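Long-range contact in sulfoquinovosidase (Escherichia coli, PDB 5AED), which hydrolyses sulfoquinovosyl diacylglycerides and simple sulfoquinovosides to release sulfoquinovose, the sulfonated sugar of plant sulfolipids, for use as a source of carbon and sulfur: residues R102-L107 against K221-F226. Sequence-based numbering, arbitrary orientation.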
# COMPACT_ATOMS: atom_id res chain seq x y z
N ARG A 102 1.79 -22.86 13.04
CA ARG A 102 2.72 -21.70 12.92
C ARG A 102 3.49 -21.55 14.22
O ARG A 102 2.89 -21.62 15.29
CB ARG A 102 1.94 -20.40 12.70
CG ARG A 102 0.85 -20.44 11.63
CD ARG A 102 0.37 -19.02 11.30
NE ARG A 102 -0.70 -19.07 10.31
CZ ARG A 102 -2.00 -19.17 10.57
NH1 ARG A 102 -2.48 -19.21 11.82
NH2 ARG A 102 -2.86 -19.23 9.56
N LEU A 103 4.78 -21.28 14.15
CA LEU A 103 5.55 -20.88 15.34
C LEU A 103 5.00 -19.58 15.93
O LEU A 103 4.94 -18.57 15.24
CB LEU A 103 7.04 -20.71 14.97
CG LEU A 103 7.94 -20.13 16.07
CD1 LEU A 103 8.01 -21.08 17.26
CD2 LEU A 103 9.29 -19.78 15.53
N LEU A 104 4.62 -19.61 17.20
CA LEU A 104 4.03 -18.49 17.92
C LEU A 104 4.96 -18.12 19.08
O LEU A 104 5.24 -18.96 19.91
CB LEU A 104 2.67 -18.89 18.52
CG LEU A 104 1.94 -17.84 19.36
CD1 LEU A 104 1.66 -16.58 18.52
CD2 LEU A 104 0.65 -18.38 20.01
N LEU A 105 5.36 -16.84 19.13
CA LEU A 105 6.27 -16.27 20.16
C LEU A 105 5.47 -15.23 20.88
O LEU A 105 4.98 -14.29 20.24
CB LEU A 105 7.49 -15.59 19.50
CG LEU A 105 8.78 -16.36 19.34
CD1 LEU A 105 8.55 -17.83 19.05
CD2 LEU A 105 9.73 -15.70 18.35
N GLU A 106 5.32 -15.38 22.20
CA GLU A 106 4.62 -14.41 23.03
C GLU A 106 5.55 -13.90 24.09
O GLU A 106 5.97 -14.65 24.98
CB GLU A 106 3.42 -15.04 23.70
CG GLU A 106 2.28 -15.25 22.74
CD GLU A 106 1.22 -16.20 23.28
OE1 GLU A 106 1.57 -17.39 23.53
OE2 GLU A 106 0.06 -15.76 23.42
N LEU A 107 5.87 -12.61 23.97
CA LEU A 107 6.75 -11.90 24.89
C LEU A 107 5.89 -11.05 25.82
O LEU A 107 4.95 -10.35 25.36
CB LEU A 107 7.70 -10.97 24.13
CG LEU A 107 9.08 -11.46 23.76
CD1 LEU A 107 9.74 -10.44 22.85
CD2 LEU A 107 9.94 -11.69 25.01
N LYS A 221 4.85 -5.72 25.44
CA LYS A 221 4.52 -7.07 25.07
C LYS A 221 4.61 -7.18 23.59
O LYS A 221 4.58 -6.16 22.90
CB LYS A 221 3.14 -7.44 25.57
CG LYS A 221 2.00 -6.79 24.83
CD LYS A 221 0.70 -6.84 25.62
CE LYS A 221 0.87 -6.16 26.97
NZ LYS A 221 -0.35 -5.47 27.42
N ALA A 222 4.79 -8.40 23.11
CA ALA A 222 4.81 -8.69 21.70
C ALA A 222 4.31 -10.13 21.37
O ALA A 222 4.57 -11.09 22.10
CB ALA A 222 6.21 -8.49 21.18
N THR A 223 3.63 -10.25 20.23
CA THR A 223 3.30 -11.54 19.63
C THR A 223 3.78 -11.61 18.23
O THR A 223 3.38 -10.78 17.42
CB THR A 223 1.78 -11.71 19.57
OG1 THR A 223 1.24 -11.50 20.87
CG2 THR A 223 1.43 -13.11 19.08
N LEU A 224 4.62 -12.59 17.91
CA LEU A 224 5.08 -12.86 16.56
C LEU A 224 4.68 -14.25 16.10
O LEU A 224 4.70 -15.18 16.91
CB LEU A 224 6.60 -12.76 16.43
CG LEU A 224 7.30 -11.56 17.05
CD1 LEU A 224 7.35 -11.63 18.57
CD2 LEU A 224 8.70 -11.36 16.44
N ARG A 225 4.42 -14.41 14.80
CA ARG A 225 4.08 -15.70 14.17
C ARG A 225 4.91 -15.89 12.93
O ARG A 225 5.09 -14.94 12.14
CB ARG A 225 2.63 -15.72 13.69
CG ARG A 225 1.57 -16.01 14.69
CD ARG A 225 0.19 -15.87 14.04
NE ARG A 225 -0.61 -15.00 14.89
CZ ARG A 225 -1.10 -15.36 16.07
NH1 ARG A 225 -0.94 -16.60 16.54
NH2 ARG A 225 -1.77 -14.48 16.80
N PHE A 226 5.38 -17.12 12.74
CA PHE A 226 6.13 -17.51 11.54
C PHE A 226 5.57 -18.75 10.86
O PHE A 226 5.04 -19.68 11.52
CB PHE A 226 7.57 -17.85 11.87
CG PHE A 226 8.29 -16.81 12.69
CD1 PHE A 226 7.96 -16.60 14.01
CD2 PHE A 226 9.37 -16.13 12.16
CE1 PHE A 226 8.67 -15.71 14.78
CE2 PHE A 226 10.07 -15.23 12.91
CZ PHE A 226 9.71 -15.00 14.22
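The ring of F226 meets L103 and L105 along its CD1-CE1 side. CD1 lies 3.8 Å from L103 CD2, and CE1 lies 3.7 Å from L105 CD2. Both methyls come in obliquely, while L103 O sits at the ring edge, in plane. These side chains join neighbouring antiparallel strands, 103-109 and 221-228, in the N-terminal galactose mutarotase-like β-domain of this family 31 glycosidase, away from the catalytic residues. F226 CG is anti to its carbonyl carbon (chi1 -50°), which sets its side chain alongside that of L103, both pointing the same way. C195 and L121 also touch the F226 side chain, and L107, L105 and L224 continue this buried apolar face. With an alanine in place of F226, a gap would probably open beside L103 CD2 and L105 CD2, which would lose the ring they pack on in this strand. The backbones are laced by paired bonds at L103-F226, L105-L224 and L107-A222. The bond from L103 N to F226 O is weak, with an angle of 124° at the hydrogen; that from L105 N to L224 O is nearly straight. L104, T223 and R225 lie on the other, partly exposed face. The R225 guanidinium is tied to D198 by a salt bridge, and R102 forms salt bridges with D98 and E227. With CG swung opposite the backbone N (chi1 178°), L104 lies alongside R225. Its CD1 reaches across to T223 CG2 at 3.5 Å and meets R225 NH1 obliquely at 3.3 Å.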